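Local coordinates for protein short chain dehydrogenase (Rhodopseudomonas palustris, PDB 3H7A) that probably catalyses an NAD(P)-dependent oxidation or reduction, as expected of a short-chain dehydrogenase/reductase, on a substrate that is not established, at residues P5-G16 / F27-R38; Q134-A142 / Y223-W234. All blocks are in the same frame, centred on the assembly; numbering follows the deposited sequence. Where two conformers were deposited one is given.

Contact 1 (P5-G16 / F27-R38)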
loop_
_atom_site.group_PDB
_atom_site.type_symbol
_atom_site.label_atom_id
_atom_site.label_comp_id
_atom_site.label_asym_id
_atom_site.label_seq_id
_atom_site.Cartn_x
_atom_site.Cartn_y
_atom_site.Cartn_z
ATOM N N PRO B 5 29.335 13.843 27.784
ATOM C CA PRO B 5 28.217 14.571 27.180
ATOM C C PRO B 5 28.410 14.860 25.688
ATOM O O PRO B 5 29.493 15.273 25.265
ATOM C CB PRO B 5 28.199 15.891 27.964
ATOM C CG PRO B 5 29.571 16.049 28.487
ATOM C CD PRO B 5 30.006 14.657 28.818
ATOM N N ARG B 6 27.365 14.636 24.899
ATOM C CA ARG B 6 27.357 15.132 23.533
ATOM C C ARG B 6 27.061 16.616 23.580
ATOM O O ARG B 6 26.259 17.079 24.396
ATOM C CB ARG B 6 26.292 14.434 22.698
ATOM C CG ARG B 6 26.564 12.980 22.418
ATOM C CD ARG B 6 25.264 12.323 22.076
ATOM N NE ARG B 6 25.359 10.871 22.009
ATOM C CZ ARG B 6 25.561 10.186 20.892
ATOM N NH1 ARG B 6 25.704 10.820 19.736
ATOM N NH2 ARG B 6 25.619 8.865 20.932
ATOM N N ASN B 7 27.708 17.368 22.705
ATOM C CA ASN B 7 27.373 18.760 22.539
ATOM C C ASN B 7 26.205 18.878 21.556
ATOM O O ASN B 7 26.353 19.415 20.462
ATOM C CB ASN B 7 28.601 19.537 22.048
ATOM C CG ASN B 7 28.375 21.037 22.012
ATOM O OD1 ASN B 7 28.969 21.737 21.191
ATOM N ND2 ASN B 7 27.505 21.543 22.898
ATOM N N ALA B 8 25.042 18.365 21.956
ATOM C CA ALA B 8 23.893 18.255 21.062
ATOM C C ALA B 8 22.607 18.150 21.856
ATOM O O ALA B 8 22.597 17.636 22.990
ATOM C CB ALA B 8 24.032 17.040 20.171
ATOM N N THR B 9 21.524 18.635 21.261
ATOM C CA THR B 9 20.189 18.484 21.850
ATOM C C THR B 9 19.282 17.556 21.042
ATOM O O THR B 9 19.466 17.395 19.835
ATOM C CB THR B 9 19.465 19.828 22.050
ATOM O OG1 THR B 9 19.533 20.593 20.842
ATOM C CG2 THR B 9 20.101 20.611 23.181
ATOM N N VAL B 10 18.333 16.942 21.748
ATOM C CA VAL B 10 17.200 16.221 21.174
ATOM C C VAL B 10 15.897 16.881 21.636
ATOM O O VAL B 10 15.670 17.032 22.836
ATOM C CB VAL B 10 17.185 14.722 21.615
ATOM C CG1 VAL B 10 15.909 14.023 21.150
ATOM C CG2 VAL B 10 18.379 14.004 21.073
ATOM N N ALA B 11 15.043 17.283 20.696
ATOM C CA ALA B 11 13.745 17.832 21.067
ATOM C C ALA B 11 12.718 16.707 21.102
ATOM O O ALA B 11 12.516 16.029 20.106
ATOM C CB ALA B 11 13.328 18.905 20.100
ATOM N N VAL B 12 12.103 16.481 22.258
ATOM C CA VAL B 12 11.014 15.515 22.351
ATOM C C VAL B 12 9.726 16.325 22.490
ATOM O O VAL B 12 9.427 16.874 23.562
ATOM C CB VAL B 12 11.197 14.508 23.520
ATOM C CG1 VAL B 12 9.985 13.591 23.648
ATOM C CG2 VAL B 12 12.443 13.676 23.321
ATOM N N ILE B 13 9.007 16.468 21.379
ATOM C CA ILE B 13 7.751 17.206 21.380
ATOM C C ILE B 13 6.643 16.214 21.709
ATOM O O ILE B 13 6.249 15.407 20.874
ATOM C CB ILE B 13 7.522 17.986 20.053
ATOM C CG1 ILE B 13 8.560 19.108 19.930
ATOM C CG2 ILE B 13 6.119 18.584 20.014
ATOM C CD1 ILE B 13 8.883 19.526 18.515
ATOM N N GLY B 14 6.189 16.249 22.963
ATOM C CA GLY B 14 5.189 15.309 23.459
ATOM C C GLY B 14 5.799 14.336 24.449
ATOM O O GLY B 14 5.762 13.110 24.247
ATOM N N ALA B 15 6.365 14.881 25.526
ATOM C CA ALA B 15 6.995 14.062 26.563
ATOM C C ALA B 15 6.065 13.810 27.753
ATOM O O ALA B 15 6.516 13.439 28.838
ATOM C CB ALA B 15 8.293 14.696 27.009
ATOM N N GLY B 16 4.761 13.978 27.536
ATOM C CA GLY B 16 3.774 13.830 28.602
ATOM C C GLY B 16 3.213 12.439 28.845
ATOM O O GLY B 16 2.620 12.188 29.894
ATOM N N PHE B 27 17.363 8.946 25.048
ATOM C CA PHE B 27 18.290 9.869 24.420
ATOM C C PHE B 27 19.170 10.601 25.426
ATOM O O PHE B 27 20.323 10.907 25.115
ATOM C CB PHE B 27 17.569 10.805 23.455
ATOM C CG PHE B 27 17.216 10.136 22.156
ATOM C CD1 PHE B 27 18.078 10.216 21.059
ATOM C CD2 PHE B 27 16.054 9.373 22.045
ATOM C CE1 PHE B 27 17.773 9.573 19.861
ATOM C CE2 PHE B 27 15.738 8.725 20.859
ATOM C CZ PHE B 27 16.594 8.827 19.758
ATOM N N ALA B 28 18.647 10.829 26.636
ATOM C CA ALA B 28 19.449 11.396 27.716
ATOM C C ALA B 28 20.479 10.388 28.213
ATOM O O ALA B 28 21.593 10.774 28.548
ATOM C CB ALA B 28 18.578 11.880 28.856
ATOM N N ALA B 29 20.109 9.105 28.227
ATOM C CA ALA B 29 21.009 8.011 28.634
ATOM C C ALA B 29 22.152 7.833 27.647
ATOM O O ALA B 29 23.220 7.352 28.006
ATOM C CB ALA B 29 20.249 6.706 28.788
ATOM N N GLU B 30 21.916 8.243 26.406
ATOM C CA GLU B 30 22.911 8.168 25.358
ATOM C C GLU B 30 23.692 9.463 25.208
ATOM O O GLU B 30 24.438 9.628 24.247
ATOM C CB GLU B 30 22.256 7.798 24.024
ATOM C CG GLU B 30 21.537 6.438 24.024
ATOM C CD GLU B 30 22.473 5.241 24.206
ATOM O OE1 GLU B 30 23.691 5.355 23.929
ATOM O OE2 GLU B 30 21.979 4.171 24.615
ATOM N N GLY B 31 23.511 10.388 26.143
ATOM C CA GLY B 31 24.383 11.555 26.224
ATOM C C GLY B 31 23.894 12.836 25.585
ATOM O O GLY B 31 24.647 13.798 25.493
ATOM N N PHE B 32 22.639 12.877 25.145
ATOM C CA PHE B 32 22.104 14.115 24.582
ATOM C C PHE B 32 21.476 14.959 25.688
ATOM O O PHE B 32 21.039 14.415 26.702
ATOM C CB PHE B 32 21.030 13.820 23.547
ATOM C CG PHE B 32 21.540 13.243 22.258
ATOM C CD1 PHE B 32 21.974 14.081 21.229
ATOM C CD2 PHE B 32 21.529 11.872 22.046
ATOM C CE1 PHE B 32 22.418 13.553 20.014
ATOM C CE2 PHE B 32 21.979 11.322 20.831
ATOM C CZ PHE B 32 22.413 12.168 19.814
ATOM N N THR B 33 21.416 16.282 25.504
ATOM C CA THR B 33 20.533 17.073 26.351
ATOM C C THR B 33 19.140 17.012 25.743
ATOM O O THR B 33 18.947 17.366 24.596
ATOM C CB THR B 33 20.969 18.544 26.495
ATOM O OG1 THR B 33 22.253 18.606 27.129
ATOM C CG2 THR B 33 19.962 19.331 27.334
ATOM N N VAL B 34 18.169 16.565 26.517
ATOM C CA VAL B 34 16.816 16.479 26.003
ATOM C C VAL B 34 16.035 17.732 26.375
ATOM O O VAL B 34 16.036 18.155 27.518
ATOM C CB VAL B 34 16.119 15.175 26.474
ATOM C CG1 VAL B 34 14.627 15.162 26.079
ATOM C CG2 VAL B 34 16.851 13.953 25.897
ATOM N N PHE B 35 15.429 18.348 25.372
ATOM C CA PHE B 35 14.410 19.358 25.561
ATOM C C PHE B 35 13.079 18.649 25.495
ATOM O O PHE B 35 12.691 18.129 24.454
ATOM C CB PHE B 35 14.539 20.468 24.499
ATOM C CG PHE B 35 15.473 21.571 24.918
ATOM C CD1 PHE B 35 16.834 21.311 25.121
ATOM C CD2 PHE B 35 14.988 22.853 25.180
ATOM C CE1 PHE B 35 17.702 22.307 25.557
ATOM C CE2 PHE B 35 15.851 23.868 25.607
ATOM C CZ PHE B 35 17.208 23.592 25.791
ATOM N N ALA B 36 12.400 18.602 26.630
ATOM C CA ALA B 36 11.179 17.851 26.755
ATOM C C ALA B 36 10.038 18.830 26.882
ATOM O O ALA B 36 10.078 19.732 27.718
ATOM C CB ALA B 36 11.260 16.952 27.983
ATOM N N GLY B 37 9.020 18.671 26.044
ATOM C CA GLY B 37 7.844 19.524 26.106
ATOM C C GLY B 37 6.555 18.746 26.291
ATOM O O GLY B 37 6.365 17.693 25.685
ATOM N N ARG B 38 5.691 19.244 27.171
ATOM C CA ARG B 38 4.307 18.777 27.283
ATOM C C ARG B 38 3.461 19.995 27.642
ATOM O O ARG B 38 4.024 21.028 27.992
ATOM C CB ARG B 38 4.178 17.654 28.322
ATOM C CG ARG B 38 4.334 18.095 29.760
ATOM C CD ARG B 38 4.184 16.937 30.723
ATOM N NE ARG B 38 2.806 16.474 30.851
ATOM C CZ ARG B 38 2.444 15.385 31.528
ATOM N NH1 ARG B 38 3.351 14.627 32.132
ATOM N NH2 ARG B 38 1.171 15.050 31.597
HETATM O O HOH W 1 25.462 7.003 22.787
HETATM O O HOH W 2 23.720 19.400 25.078
#

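Contact 2 (Q134-A142 / Y223-W234)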
loop_
_atom_site.group_PDB
_atom_site.type_symbol
_atom_site.label_atom_id
_atom_site.label_comp_id
_atom_site.label_asym_id
_atom_site.label_seq_id
_atom_site.Cartn_x
_atom_site.Cartn_y
_atom_site.Cartn_z
ATOM N N GLN B 134 23.270 18.322 9.067
ATOM C CA GLN B 134 22.876 16.970 9.490
ATOM C C GLN B 134 21.752 17.031 10.536
ATOM O O GLN B 134 21.537 18.071 11.158
ATOM C CB GLN B 134 24.083 16.203 10.069
ATOM C CG GLN B 134 24.645 16.807 11.355
ATOM C CD GLN B 134 25.698 15.944 12.038
ATOM O OE1 GLN B 134 26.082 14.885 11.542
ATOM N NE2 GLN B 134 26.173 16.406 13.188
ATOM N N GLY B 135 21.055 15.911 10.733
ATOM C CA GLY B 135 19.976 15.814 11.713
ATOM C C GLY B 135 19.045 14.649 11.439
ATOM O O GLY B 135 19.132 13.998 10.389
ATOM N N LYS B 136 18.178 14.364 12.412
ATOM C CA LYS B 136 17.172 13.310 12.274
ATOM C C LYS B 136 15.833 13.838 12.777
ATOM O O LYS B 136 15.758 14.458 13.833
ATOM C CB LYS B 136 17.594 12.011 12.991
ATOM C CG LYS B 136 18.906 11.372 12.443
ATOM C CD LYS B 136 18.992 9.853 12.609
ATOM C CE LYS B 136 20.154 9.246 11.782
ATOM N NZ LYS B 136 20.078 7.742 11.636
ATOM N N ILE B 137 14.777 13.621 11.991
ATOM C CA ILE B 137 13.438 14.102 12.333
ATOM C C ILE B 137 12.463 12.954 12.264
ATOM O O ILE B 137 12.130 12.482 11.178
ATOM C CB ILE B 137 12.927 15.193 11.365
ATOM C CG1 ILE B 137 13.956 16.315 11.211
ATOM C CG2 ILE B 137 11.576 15.714 11.855
ATOM C CD1 ILE B 137 13.630 17.338 10.151
ATOM N N PHE B 138 12.001 12.524 13.431
ATOM C CA PHE B 138 11.200 11.324 13.568
ATOM C C PHE B 138 9.788 11.702 13.965
ATOM O O PHE B 138 9.593 12.576 14.814
ATOM C CB PHE B 138 11.815 10.412 14.641
ATOM C CG PHE B 138 13.187 9.892 14.298
ATOM C CD1 PHE B 138 13.648 9.875 12.986
ATOM C CD2 PHE B 138 14.005 9.367 15.292
ATOM C CE1 PHE B 138 14.897 9.385 12.669
ATOM C CE2 PHE B 138 15.255 8.856 14.981
ATOM C CZ PHE B 138 15.700 8.866 13.668
ATOM N N PHE B 139 8.808 11.041 13.348
ATOM C CA PHE B 139 7.398 11.285 13.608
ATOM C C PHE B 139 6.743 10.003 14.093
ATOM O O PHE B 139 6.916 8.956 13.476
ATOM C CB PHE B 139 6.710 11.717 12.318
ATOM C CG PHE B 139 7.179 13.047 11.793
ATOM C CD1 PHE B 139 6.655 14.231 12.309
ATOM C CD2 PHE B 139 8.121 13.115 10.766
ATOM C CE1 PHE B 139 7.062 15.485 11.821
ATOM C CE2 PHE B 139 8.534 14.350 10.262
ATOM C CZ PHE B 139 7.993 15.546 10.805
ATOM N N THR B 140 5.992 10.076 15.192
ATOM C CA THR B 140 5.252 8.911 15.685
ATOM C C THR B 140 3.909 8.774 14.987
ATOM O O THR B 140 3.041 9.630 15.142
ATOM C CB THR B 140 5.003 8.971 17.200
ATOM O OG1 THR B 140 6.251 9.114 17.891
ATOM C CG2 THR B 140 4.339 7.700 17.673
ATOM N N GLY B 141 3.741 7.672 14.257
ATOM C CA GLY B 141 2.491 7.362 13.556
ATOM C C GLY B 141 1.685 6.300 14.270
ATOM O O GLY B 141 2.085 5.819 15.323
ATOM N N ALA B 142 0.543 5.933 13.693
ATOM C CA ALA B 142 -0.357 4.947 14.301
ATOM C C ALA B 142 -0.907 4.133 13.154
ATOM O O ALA B 142 -0.637 4.463 11.999
ATOM C CB ALA B 142 -1.504 5.670 15.019
ATOM N N TYR B 223 13.179 3.945 18.204
ATOM C CA TYR B 223 13.669 5.253 17.801
ATOM C C TYR B 223 15.186 5.320 17.866
ATOM O O TYR B 223 15.823 5.927 16.991
ATOM C CB TYR B 223 13.049 6.345 18.653
ATOM C CG TYR B 223 11.750 6.848 18.102
ATOM C CD1 TYR B 223 11.644 7.201 16.760
ATOM C CD2 TYR B 223 10.624 6.977 18.915
ATOM C CE1 TYR B 223 10.458 7.661 16.234
ATOM C CE2 TYR B 223 9.427 7.459 18.401
ATOM C CZ TYR B 223 9.366 7.802 17.047
ATOM O OH TYR B 223 8.215 8.276 16.482
ATOM N N TRP B 224 15.764 4.682 18.890
ATOM C CA TRP B 224 17.224 4.580 18.985
ATOM C C TRP B 224 17.804 3.761 17.824
ATOM O O TRP B 224 18.818 4.143 17.238
ATOM C CB TRP B 224 17.696 4.036 20.349
ATOM C CG TRP B 224 19.219 4.089 20.462
ATOM C CD1 TRP B 224 20.078 3.029 20.497
ATOM C CD2 TRP B 224 20.041 5.270 20.494
ATOM N NE1 TRP B 224 21.385 3.474 20.565
ATOM C CE2 TRP B 224 21.387 4.843 20.564
ATOM C CE3 TRP B 224 19.769 6.647 20.487
ATOM C CZ2 TRP B 224 22.456 5.743 20.613
ATOM C CZ3 TRP B 224 20.830 7.540 20.550
ATOM C CH2 TRP B 224 22.162 7.084 20.596
ATOM N N GLN B 225 17.134 2.664 17.472
ATOM C CA GLN B 225 17.501 1.896 16.289
ATOM C C GLN B 225 17.517 2.766 15.017
ATOM O O GLN B 225 18.476 2.725 14.244
ATOM C CB GLN B 225 16.566 0.700 16.116
ATOM C CG GLN B 225 17.027 -0.274 15.039
ATOM C CD GLN B 225 15.886 -1.018 14.369
ATOM O OE1 GLN B 225 15.942 -1.302 13.170
ATOM N NE2 GLN B 225 14.852 -1.346 15.141
ATOM N N LEU B 226 16.468 3.563 14.810
ATOM C CA LEU B 226 16.425 4.471 13.660
ATOM C C LEU B 226 17.546 5.500 13.736
ATOM O O LEU B 226 18.187 5.809 12.717
ATOM C CB LEU B 226 15.062 5.163 13.550
ATOM C CG LEU B 226 13.894 4.350 12.983
ATOM C CD1 LEU B 226 12.570 5.055 13.204
ATOM C CD2 LEU B 226 14.115 4.042 11.500
ATOM N N TYR B 227 17.797 6.016 14.942
ATOM C CA TYR B 227 18.890 6.957 15.143
ATOM C C TYR B 227 20.210 6.342 14.682
ATOM O O TYR B 227 20.981 6.992 13.990
ATOM C CB TYR B 227 19.005 7.452 16.601
ATOM C CG TYR B 227 20.225 8.347 16.767
ATOM C CD1 TYR B 227 20.195 9.667 16.349
ATOM C CD2 TYR B 227 21.425 7.843 17.258
ATOM C CE1 TYR B 227 21.311 10.471 16.444
ATOM C CE2 TYR B 227 22.539 8.647 17.371
ATOM C CZ TYR B 227 22.473 9.952 16.961
ATOM O OH TYR B 227 23.578 10.752 17.052
ATOM N N GLN B 228 20.443 5.084 15.052
ATOM C CA GLN B 228 21.712 4.408 14.788
ATOM C C GLN B 228 22.026 4.044 13.324
ATOM O O GLN B 228 23.180 3.768 12.998
ATOM C CB GLN B 228 21.832 3.167 15.667
ATOM C CG GLN B 228 21.954 3.459 17.151
ATOM C CD GLN B 228 23.374 3.762 17.587
ATOM O OE1 GLN B 228 24.021 2.930 18.232
ATOM N NE2 GLN B 228 23.867 4.956 17.250
ATOM N N GLN B 229 21.012 4.033 12.461
ATOM C CA GLN B 229 21.183 3.651 11.057
ATOM C C GLN B 229 22.122 4.579 10.293
ATOM O O GLN B 229 21.940 5.797 10.325
ATOM C CB GLN B 229 19.842 3.642 10.331
ATOM C CG GLN B 229 18.880 2.587 10.797
ATOM C CD GLN B 229 17.622 2.572 9.972
ATOM O OE1 GLN B 229 17.237 3.584 9.399
ATOM N NE2 GLN B 229 16.975 1.415 9.900
ATOM N N PRO B 230 23.108 4.005 9.574
ATOM C CA PRO B 230 23.997 4.814 8.727
ATOM C C PRO B 230 23.292 5.233 7.442
ATOM O O PRO B 230 22.331 4.570 7.040
ATOM C CB PRO B 230 25.153 3.859 8.419
ATOM C CG PRO B 230 24.561 2.490 8.507
ATOM C CD PRO B 230 23.431 2.564 9.507
ATOM N N LYS B 231 23.778 6.293 6.790
ATOM C CA LYS B 231 23.097 6.857 5.611
ATOM C C LYS B 231 23.150 5.998 4.351
ATOM O O LYS B 231 22.499 6.305 3.353
ATOM C CB LYS B 231 23.534 8.301 5.322
ATOM C CG LYS B 231 25.003 8.507 4.974
ATOM C CD LYS B 231 25.334 9.996 4.724
ATOM C CE LYS B 231 24.515 10.604 3.563
ATOM N NZ LYS B 231 25.074 11.901 3.073
ATOM N N SER B 232 23.906 4.909 4.407
ATOM C CA SER B 232 23.926 3.938 3.320
ATOM C C SER B 232 22.724 3.009 3.433
ATOM O O SER B 232 22.437 2.252 2.510
ATOM C CB SER B 232 25.232 3.137 3.323
ATOM O OG SER B 232 25.536 2.656 4.625
ATOM N N ALA B 233 22.016 3.080 4.558
ATOM C CA ALA B 233 20.892 2.191 4.812
ATOM C C ALA B 233 19.836 2.784 5.748
ATOM O O ALA B 233 19.569 2.229 6.806
ATOM C CB ALA B 233 21.401 0.881 5.375
ATOM N N TRP B 234 19.215 3.893 5.358
ATOM C CA TRP B 234 18.172 4.491 6.194
ATOM C C TRP B 234 16.827 3.922 5.840
ATOM O O TRP B 234 16.536 3.684 4.664
ATOM C CB TRP B 234 18.090 5.997 5.993
ATOM C CG TRP B 234 19.154 6.787 6.697
ATOM C CD1 TRP B 234 19.956 6.378 7.742
ATOM C CD2 TRP B 234 19.492 8.148 6.441
ATOM N NE1 TRP B 234 20.790 7.402 8.124
ATOM C CE2 TRP B 234 20.523 8.500 7.339
ATOM C CE3 TRP B 234 19.024 9.111 5.528
ATOM C CZ2 TRP B 234 21.088 9.772 7.354
ATOM C CZ3 TRP B 234 19.601 10.376 5.537
ATOM C CH2 TRP B 234 20.621 10.691 6.441
#

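Contact 1 (P5-G16 / F27-R38)
Arg-6 lies flat on the ring of Phe-32: its CD sits over the centre of the ring, 3.5 Å from the centroid, and the guanidinium carries on over the rim with the planes 14° apart. Val-10 takes the opposite face of that ring, its CG2 3.5 Å from Phe-32 CG, while Ala-8 CB meets the ring at its edge. With CG anti to its carbonyl carbon (chi1 -69°), Arg-6 runs extended until NE donates to Glu-30 O at 2.7 Å, close to the guanidinium plane; a water joins NH2 to the backbone O and OE1 of Glu-30, whose OE2 forms a salt bridge with Lys-26. The NE bond and the water together would hold the guanidinium in its turn on the ring. Gly-31, with positive phi, closes the Schellman motif that ends helix 18-29, and its O receives Arg-6 N.

Strands 9-13 and 33-38 run parallel. Thr-9 CG2 touches Phe-35 CE1 at 3.8 Å on one face of the sheet; on the other, Val-12 CG2 meets Val-34 CG1, also at 3.8 Å, and Phe-27 packs on Val-10. At the far end Gly-37 O accepts from Gly-14 N and from Ala-15 N (2.8 Å), which approach from opposite faces of its carbonyl plane. Strand, helix and strand form the beta-alpha-beta crossover that opens a Rossmann fold, and the glycine-bearing turn at Gly-14 and Gly-16 is consistent with the dinucleotide-binding loop of this family.

Contact 2 (Q134-A142 / Y223-W234)
Lys-136, in the conformer described here, drives its extended chain past the ring of Tyr-227 to the C-terminal end of helix 216-228, where NZ donates to three backbone carbonyls. Leu-226 O, 2.9 Å from Lys-136 NZ, and Gln-229 O, 3.0 Å from it, are both met in the carbonyl plane on a lone pair; Tyr-227 O is closer, 2.6 Å from NZ, but approached from above its plane. Gln-229 O also accepts from Trp-234 NE1. With His-179 ND1 as a further partner, the ammonium has more acceptors than hydrogens, so at least one must be shared or weaker. The carbonyl-rich helix end would probably stabilise this buried charge.

Next along the strand the packing is tight and apolar. Phe-138 and Tyr-223 lie nearly parallel, planes 9° apart, but slid so far that the rings barely overlap; CB and CD2 of Phe-138 lie against CE1 and CD1 of Tyr-223, both pairs at 3.5 Å. Phe-138 CZ rests 3.8 Å from Leu-226 CB. An alanine in place of Phe-138 would probably open a gap between strand and helix and leave the Tyr-223 ring freer to shift. Beyond the phenyl ring, Thr-140 OG1 sits in the plane of the Tyr-223 ring at its edge and hydrogen-bonds to Tyr-223 OH at 2.6 Å; Asn-90 is its second partner.

The turn from Pro-230 to Ala-233 is looser, with Pro-230 and Lys-231 exposed. Trp-234 makes backbone hydrogen bonds to a second subunit, whose Ala-218 packs on Ser-232 and Ala-233. The 223-228 end of the helix runs at 148° to strand 135-142 and also lies against strands 84-89 and 178-185, while helix 153-173 packs on Phe-139 from the other side of the sheet.

In the fold
Both segments of contact 1 come earlier in the chain than those of contact 2, and the contact centres lie about 15 Å apart. Both reach one parallel sheet, in which strand 84-89 separates strand 9-13 from strand 135-142. Helix 216-228 joins them directly: Tyr-227 OH comes within 3.3 Å of Phe-32 CZ, and Trp-224 packs on Phe-27 and Glu-30, so aromatic residues of the late helix lie against the first beta-alpha-beta unit. The N-terminal crossover of 5-16 / 27-38 and the C-terminal helix of 134-142 / 223-234 are therefore parts of a single Rossmann domain, and the second contact also reaches a neighbouring subunit of the tetrameric assembly.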